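Local coordinates for DUF871 domain-containing protein (Enterococcus faecalis, PDB 2P0O) that is of unproven function but is probably a 6-phospho-N-acetylmuramidase with a TIM barrel joined to a cyclophilin-like domain, at residues R199-M211 / I339-A351. Sequence-based numbering, arbitrary orientation.
Sequences RGQNPFAAAVGLM and IDKDQTILPLIKA. Unlike the reference sequence in segment 339-351: Asp-340 (reference Glu). With NA (sodium ion), chain C.
The ring of Phe-204 meets Ile-345 at its edge, where CD2 lies 4.1 Å from Ile-345 CD1 near the ring plane; Phe-243 and Gln-233 also touch the Phe-204 side chain. Ile-345 CD1 also lies 3.8 Å from Asn-202 ND2. The Asn-202 amide is turned 41° from the carboxylate of Asp-342, whose OD1 stands 3.3 Å from Asn-202 ND2. With CG anti to the backbone N (chi1 -177°), Asn-202 brings OD1 back to the start of its own helix, capping Phe-204 N and Ala-205 N through weak bonds, while ND2 donates to Gln-233. Lys-341 runs across Asn-202 at about a right angle to a salt bridge with Asp-181, and Asp-342 pairs with Arg-229. Farther along, Ala-205 CB touches both Thr-344 OG1, at 3.3 Å, and Ile-345 CG1. Leu-348 forks over the next turn: CD1 rests 3.8 Å from Val-208 CB, and CD2 packs 3.6 Å from Gly-209 CA, a close approach that a bare glycine permits. Two waters bridge the polar margin; one accepts from Asn-202 N and donates to Gln-201 OE1 and Lys-341 O, and both bond Thr-344 OG1. At the end of 199-211 Met-211 O binds sodium with the backbone oxygens of Asp-213 and Val-216. The contact is a domain interface: an N-capped helix preceding the last TIM-barrel strand packs against the helically wound run 340-348, ending in 3-10 segment 346-348, of the C-terminal, cyclophilin-like domain.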
ATOM      1  N   ARG A 199       4.592  10.788   2.308  1.00 54.43           N
ATOM      2  CA  ARG A 199       5.776  11.206   1.579  1.00 54.96           C
ATOM      3  C   ARG A 199       7.012  10.650   2.271  1.00 54.37           C
ATOM      4  O   ARG A 199       7.256  10.931   3.445  1.00 53.30           O
ATOM      5  CB  ARG A 199       5.837  12.750   1.494  1.00 54.89           C
ATOM      6  CG  ARG A 199       7.139  13.329   0.860  1.00 56.25           C
ATOM      7  CD  ARG A 199       7.038  13.470  -0.647  1.00 55.18           C
ATOM      8  NE  ARG A 199       5.796  14.106  -1.092  1.00 52.26           N
ATOM      9  CZ  ARG A 199       5.280  13.979  -2.314  1.00 51.38           C
ATOM     10  NH1 ARG A 199       5.896  13.247  -3.243  1.00 46.90           N
ATOM     11  NH2 ARG A 199       4.161  14.633  -2.608  1.00 52.47           N
ATOM     12  N   GLY A 200       7.784   9.870   1.517  1.00 54.81           N
ATOM     13  CA  GLY A 200       9.007   9.269   2.023  1.00 55.28           C
ATOM     14  C   GLY A 200       8.772   8.232   3.108  1.00 55.97           C
ATOM     15  O   GLY A 200       9.709   7.909   3.842  1.00 56.02           O
ATOM     16  N   GLN A 201       7.534   7.726   3.229  1.00 55.39           N
ATOM     17  CA  GLN A 201       7.227   6.733   4.282  1.00 56.71           C
ATOM     18  C   GLN A 201       7.241   5.279   3.736  1.00 56.14           C
ATOM     19  O   GLN A 201       7.232   5.065   2.527  1.00 55.36           O
ATOM     20  CB  GLN A 201       5.877   7.019   4.982  1.00 56.40           C
ATOM     21  CG  GLN A 201       5.770   8.371   5.738  1.00 60.27           C
ATOM     22  CD  GLN A 201       6.941   8.652   6.671  1.00 66.58           C
ATOM     23  OE1 GLN A 201       7.263   7.861   7.559  1.00 68.36           O
ATOM     24  NE2 GLN A 201       7.595   9.786   6.464  1.00 69.73           N
ATOM     25  N   ASN A 202       7.294   4.308   4.646  1.00 55.41           N
ATOM     26  CA  ASN A 202       7.255   2.879   4.310  1.00 55.92           C
ATOM     27  C   ASN A 202       5.966   2.613   3.543  1.00 55.45           C
ATOM     28  O   ASN A 202       4.889   2.791   4.089  1.00 54.74           O
ATOM     29  CB  ASN A 202       7.282   2.032   5.603  1.00 55.83           C
ATOM     30  CG  ASN A 202       7.325   0.533   5.327  1.00 57.47           C
ATOM     31  OD1 ASN A 202       6.841   0.053   4.294  1.00 61.00           O
ATOM     32  ND2 ASN A 202       7.928  -0.207   6.236  1.00 53.86           N
ATOM     33  N   PRO A 203       6.080   2.253   2.258  1.00 55.40           N
ATOM     34  CA  PRO A 203       4.896   1.954   1.445  1.00 55.32           C
ATOM     35  C   PRO A 203       4.026   0.827   1.994  1.00 55.37           C
ATOM     36  O   PRO A 203       2.790   0.875   1.854  1.00 56.65           O
ATOM     37  CB  PRO A 203       5.486   1.563   0.073  1.00 55.40           C
ATOM     38  CG  PRO A 203       6.873   2.143   0.066  1.00 55.36           C
ATOM     39  CD  PRO A 203       7.338   2.165   1.485  1.00 55.27           C
ATOM     40  N   PHE A 204       4.639  -0.187   2.598  1.00 54.67           N
ATOM     41  CA  PHE A 204       3.866  -1.288   3.183  1.00 54.22           C
ATOM     42  C   PHE A 204       2.954  -0.782   4.286  1.00 54.92           C
ATOM     43  O   PHE A 204       1.778  -1.123   4.314  1.00 54.89           O
ATOM     44  CB  PHE A 204       4.786  -2.427   3.687  1.00 53.86           C
ATOM     45  CG  PHE A 204       4.098  -3.421   4.606  1.00 52.10           C
ATOM     46  CD1 PHE A 204       3.252  -4.400   4.089  1.00 49.10           C
ATOM     47  CD2 PHE A 204       4.322  -3.389   5.982  1.00 50.00           C
ATOM     48  CE1 PHE A 204       2.613  -5.320   4.918  1.00 48.35           C
ATOM     49  CE2 PHE A 204       3.691  -4.299   6.827  1.00 49.27           C
ATOM     50  CZ  PHE A 204       2.818  -5.269   6.298  1.00 50.32           C
ATOM     51  N   ALA A 205       3.507   0.015   5.208  1.00 55.02           N
ATOM     52  CA  ALA A 205       2.702   0.550   6.295  1.00 55.49           C
ATOM     53  C   ALA A 205       1.605   1.476   5.746  1.00 55.35           C
ATOM     54  O   ALA A 205       0.509   1.508   6.271  1.00 55.35           O
ATOM     55  CB  ALA A 205       3.582   1.320   7.300  1.00 54.36           C
ATOM     56  N   ALA A 206       1.933   2.236   4.703  1.00 55.44           N
ATOM     57  CA  ALA A 206       0.996   3.171   4.109  1.00 55.47           C
ATOM     58  C   ALA A 206      -0.185   2.419   3.482  1.00 55.87           C
ATOM     59  O   ALA A 206      -1.343   2.748   3.752  1.00 56.02           O
ATOM     60  CB  ALA A 206       1.722   4.044   3.065  1.00 54.90           C
ATOM     61  N   ALA A 207       0.127   1.369   2.719  1.00 55.13           N
ATOM     62  CA  ALA A 207      -0.876   0.561   2.015  1.00 56.69           C
ATOM     63  C   ALA A 207      -1.795  -0.183   2.966  1.00 56.87           C
ATOM     64  O   ALA A 207      -3.018  -0.088   2.879  1.00 56.99           O
ATOM     65  CB  ALA A 207      -0.197  -0.423   1.016  1.00 54.62           C
ATOM     66  N   VAL A 208      -1.195  -0.909   3.900  1.00 57.63           N
ATOM     67  CA  VAL A 208      -1.974  -1.612   4.885  1.00 57.32           C
ATOM     68  C   VAL A 208      -2.903  -0.667   5.667  1.00 57.33           C
ATOM     69  O   VAL A 208      -4.093  -0.990   5.857  1.00 57.99           O
ATOM     70  CB  VAL A 208      -1.067  -2.495   5.809  1.00 56.95           C
ATOM     71  CG1 VAL A 208      -1.909  -3.222   6.866  1.00 56.67           C
ATOM     72  CG2 VAL A 208      -0.336  -3.521   4.961  1.00 58.31           C
ATOM     73  N   GLY A 209      -2.389   0.479   6.111  1.00 56.50           N
ATOM     74  CA  GLY A 209      -3.236   1.416   6.867  1.00 58.01           C
ATOM     75  C   GLY A 209      -4.410   1.907   6.041  1.00 58.03           C
ATOM     76  O   GLY A 209      -5.544   1.924   6.511  1.00 57.89           O
ATOM     77  N   LEU A 210      -4.149   2.256   4.785  1.00 58.92           N
ATOM     78  CA  LEU A 210      -5.199   2.740   3.900  1.00 61.07           C
ATOM     79  C   LEU A 210      -6.253   1.685   3.643  1.00 61.98           C
ATOM     80  O   LEU A 210      -7.441   1.968   3.666  1.00 63.37           O
ATOM     81  CB  LEU A 210      -4.605   3.211   2.568  1.00 60.44           C
ATOM     82  CG  LEU A 210      -4.008   4.602   2.607  1.00 61.91           C
ATOM     83  CD1 LEU A 210      -3.536   4.947   1.207  1.00 62.39           C
ATOM     84  CD2 LEU A 210      -5.033   5.666   3.114  1.00 62.55           C
HETATM   85  N   MSE A 211      -5.807   0.455   3.422  1.00 63.88           N
HETATM   86  CA  MSE A 211      -6.695  -0.652   3.159  1.00 64.93           C
HETATM   87  C   MSE A 211      -7.634  -0.897   4.347  1.00 65.06           C
HETATM   88  O   MSE A 211      -8.790  -1.296   4.157  1.00 64.67           O
HETATM   89  CB  MSE A 211      -5.887  -1.911   2.822  1.00 65.80           C
HETATM   90  CG  MSE A 211      -6.731  -3.024   2.132  1.00 70.25           C
HETATM   91 SE   MSE A 211      -7.344  -2.455   0.311  1.00 78.67          SE
HETATM   92  CE  MSE A 211      -9.209  -2.916   0.644  1.00 76.75           C
ATOM     93  N   ILE A 339      13.497  -0.159  14.043  1.00 45.17           N
ATOM     94  CA  ILE A 339      14.148   0.663  13.013  1.00 47.58           C
ATOM     95  C   ILE A 339      13.241   1.829  12.613  1.00 47.30           C
ATOM     96  O   ILE A 339      12.027   1.656  12.470  1.00 46.33           O
ATOM     97  CB  ILE A 339      14.533  -0.280  11.798  1.00 47.76           C
ATOM     98  CG1 ILE A 339      15.764  -1.123  12.160  1.00 49.96           C
ATOM     99  CG2 ILE A 339      14.727   0.430  10.473  1.00 49.58           C
ATOM    100  CD1 ILE A 339      16.809  -0.417  12.972  1.00 47.16           C
ATOM    101  N   ASP A 340      13.829   3.010  12.461  1.00 47.40           N
ATOM    102  CA  ASP A 340      13.049   4.221  12.178  1.00 48.73           C
ATOM    103  C   ASP A 340      12.010   3.954  11.087  1.00 48.33           C
ATOM    104  O   ASP A 340      10.832   4.270  11.244  1.00 47.18           O
ATOM    105  CB  ASP A 340      13.970   5.378  11.757  1.00 50.00           C
ATOM    106  CG  ASP A 340      13.285   6.721  11.806  1.00 54.47           C
ATOM    107  OD1 ASP A 340      12.043   6.753  11.867  1.00 58.31           O
ATOM    108  OD2 ASP A 340      13.993   7.769  11.784  1.00 61.13           O
ATOM    109  N   LYS A 341      12.471   3.361   9.996  1.00 48.52           N
ATOM    110  CA  LYS A 341      11.653   3.088   8.819  1.00 50.13           C
ATOM    111  C   LYS A 341      10.457   2.157   9.106  1.00 49.59           C
ATOM    112  O   LYS A 341       9.444   2.219   8.412  1.00 51.30           O
ATOM    113  CB  LYS A 341      12.548   2.560   7.668  1.00 50.40           C
ATOM    114  CG  LYS A 341      11.845   1.691   6.586  1.00 55.56           C
ATOM    115  CD  LYS A 341      11.307   2.501   5.376  1.00 58.91           C
ATOM    116  CE  LYS A 341      11.174   1.629   4.111  1.00 60.36           C
ATOM    117  NZ  LYS A 341      10.887   2.432   2.816  1.00 61.35           N
ATOM    118  N   ASP A 342      10.542   1.315  10.127  1.00 48.05           N
ATOM    119  CA  ASP A 342       9.431   0.411  10.404  1.00 47.70           C
ATOM    120  C   ASP A 342       8.461   0.938  11.448  1.00 47.31           C
ATOM    121  O   ASP A 342       7.401   0.355  11.685  1.00 46.60           O
ATOM    122  CB  ASP A 342       9.921  -1.005  10.756  1.00 47.28           C
ATOM    123  CG  ASP A 342      10.496  -1.729   9.551  1.00 48.87           C
ATOM    124  OD1 ASP A 342      10.221  -1.301   8.405  1.00 51.77           O
ATOM    125  OD2 ASP A 342      11.255  -2.708   9.730  1.00 47.98           O
ATOM    126  N   GLN A 343       8.784   2.079  12.033  1.00 46.75           N
ATOM    127  CA  GLN A 343       7.930   2.575  13.107  1.00 46.82           C
ATOM    128  C   GLN A 343       6.510   2.972  12.700  1.00 46.11           C
ATOM    129  O   GLN A 343       5.643   3.026  13.544  1.00 46.57           O
ATOM    130  CB  GLN A 343       8.643   3.719  13.843  1.00 47.37           C
ATOM    131  CG  GLN A 343       9.740   3.168  14.775  1.00 47.68           C
ATOM    132  CD  GLN A 343      10.477   4.257  15.516  1.00 47.68           C
ATOM    133  OE1 GLN A 343       9.911   5.289  15.803  1.00 49.14           O
ATOM    134  NE2 GLN A 343      11.742   4.029  15.822  1.00 49.18           N
ATOM    135  N   THR A 344       6.253   3.277  11.431  1.00 44.83           N
ATOM    136  CA  THR A 344       4.867   3.523  11.022  1.00 43.65           C
ATOM    137  C   THR A 344       4.017   2.233  10.939  1.00 43.30           C
ATOM    138  O   THR A 344       2.827   2.288  10.709  1.00 42.82           O
ATOM    139  CB  THR A 344       4.763   4.254   9.695  1.00 43.45           C
ATOM    140  OG1 THR A 344       5.511   3.535   8.702  1.00 42.19           O
ATOM    141  CG2 THR A 344       5.274   5.717   9.821  1.00 44.40           C
ATOM    142  N   ILE A 345       4.639   1.076  11.099  1.00 43.21           N
ATOM    143  CA  ILE A 345       3.896  -0.185  11.167  1.00 42.88           C
ATOM    144  C   ILE A 345       3.258  -0.345  12.554  1.00 43.49           C
ATOM    145  O   ILE A 345       2.168  -0.942  12.695  1.00 43.66           O
ATOM    146  CB  ILE A 345       4.825  -1.390  10.874  1.00 43.31           C
ATOM    147  CG1 ILE A 345       5.387  -1.266   9.458  1.00 41.06           C
ATOM    148  CG2 ILE A 345       4.089  -2.731  11.096  1.00 43.22           C
ATOM    149  CD1 ILE A 345       6.628  -2.181   9.187  1.00 44.02           C
ATOM    150  N   LEU A 346       3.911   0.220  13.570  1.00 42.50           N
ATOM    151  CA  LEU A 346       3.435   0.058  14.966  1.00 43.92           C
ATOM    152  C   LEU A 346       1.972   0.383  15.235  1.00 43.27           C
ATOM    153  O   LEU A 346       1.356  -0.387  15.925  1.00 42.84           O
ATOM    154  CB  LEU A 346       4.320   0.780  16.016  1.00 42.52           C
ATOM    155  CG  LEU A 346       5.796   0.342  16.072  1.00 44.64           C
ATOM    156  CD1 LEU A 346       6.635   1.331  16.885  1.00 38.30           C
ATOM    157  CD2 LEU A 346       5.913  -1.108  16.612  1.00 41.64           C
ATOM    158  N   PRO A 347       1.444   1.543  14.769  1.00 44.37           N
ATOM    159  CA  PRO A 347      -0.007   1.783  14.964  1.00 44.46           C
ATOM    160  C   PRO A 347      -0.921   0.831  14.174  1.00 44.10           C
ATOM    161  O   PRO A 347      -2.130   0.845  14.386  1.00 43.59           O
ATOM    162  CB  PRO A 347      -0.224   3.211  14.449  1.00 45.17           C
ATOM    163  CG  PRO A 347       1.136   3.784  14.150  1.00 45.30           C
ATOM    164  CD  PRO A 347       2.113   2.669  14.079  1.00 44.81           C
ATOM    165  N   LEU A 348      -0.361   0.036  13.258  1.00 43.48           N
ATOM    166  CA  LEU A 348      -1.148  -0.924  12.492  1.00 44.04           C
ATOM    167  C   LEU A 348      -1.401  -2.198  13.286  1.00 44.31           C
ATOM    168  O   LEU A 348      -2.302  -3.014  12.953  1.00 44.65           O
ATOM    169  CB  LEU A 348      -0.447  -1.284  11.181  1.00 44.30           C
ATOM    170  CG  LEU A 348      -0.291  -0.117  10.203  1.00 45.21           C
ATOM    171  CD1 LEU A 348       0.208  -0.686   8.892  1.00 48.31           C
ATOM    172  CD2 LEU A 348      -1.643   0.623  10.038  1.00 45.42           C
ATOM    173  N   ILE A 349      -0.607  -2.363  14.337  1.00 44.25           N
ATOM    174  CA  ILE A 349      -0.615  -3.584  15.123  1.00 44.99           C
ATOM    175  C   ILE A 349      -1.676  -3.415  16.205  1.00 45.44           C
ATOM    176  O   ILE A 349      -1.459  -2.771  17.243  1.00 45.77           O
ATOM    177  CB  ILE A 349       0.764  -3.881  15.700  1.00 44.12           C
ATOM    178  CG1 ILE A 349       1.749  -4.051  14.557  1.00 44.12           C
ATOM    179  CG2 ILE A 349       0.768  -5.188  16.493  1.00 45.85           C
ATOM    180  CD1 ILE A 349       3.161  -4.099  15.018  1.00 37.87           C
ATOM    181  N   LYS A 350      -2.830  -3.965  15.907  1.00 45.13           N
ATOM    182  CA  LYS A 350      -4.001  -3.878  16.766  1.00 47.62           C
ATOM    183  C   LYS A 350      -4.075  -5.010  17.792  1.00 47.14           C
ATOM    184  O   LYS A 350      -3.213  -5.916  17.831  1.00 47.01           O
ATOM    185  CB  LYS A 350      -5.282  -3.911  15.907  1.00 47.22           C
ATOM    186  CG  LYS A 350      -5.737  -2.540  15.523  1.00 52.49           C
ATOM    187  CD  LYS A 350      -5.364  -2.166  14.125  1.00 57.23           C
ATOM    188  CE  LYS A 350      -4.904  -0.708  14.108  1.00 62.91           C
ATOM    189  NZ  LYS A 350      -5.846   0.237  14.776  1.00 65.37           N
ATOM    190  N   ALA A 351      -5.122  -4.933  18.619  1.00 47.03           N
ATOM    191  CA  ALA A 351      -5.497  -5.995  19.543  1.00 46.61           C
ATOM    192  C   ALA A 351      -5.439  -7.343  18.791  1.00 46.18           C
ATOM    193  O   ALA A 351      -6.025  -7.488  17.707  1.00 46.77           O
ATOM    194  CB  ALA A 351      -6.947  -5.736  20.099  1.00 46.91           C
TER
HETATM  195 NA    NA C 371     -10.861  -0.514   3.254  1.00 61.57          NA
HETATM  196  O   HOH W   1       7.966   4.795   7.266  1.00 43.99           O
HETATM  197  O   HOH W   2       4.381   4.464   6.288  1.00 45.85           O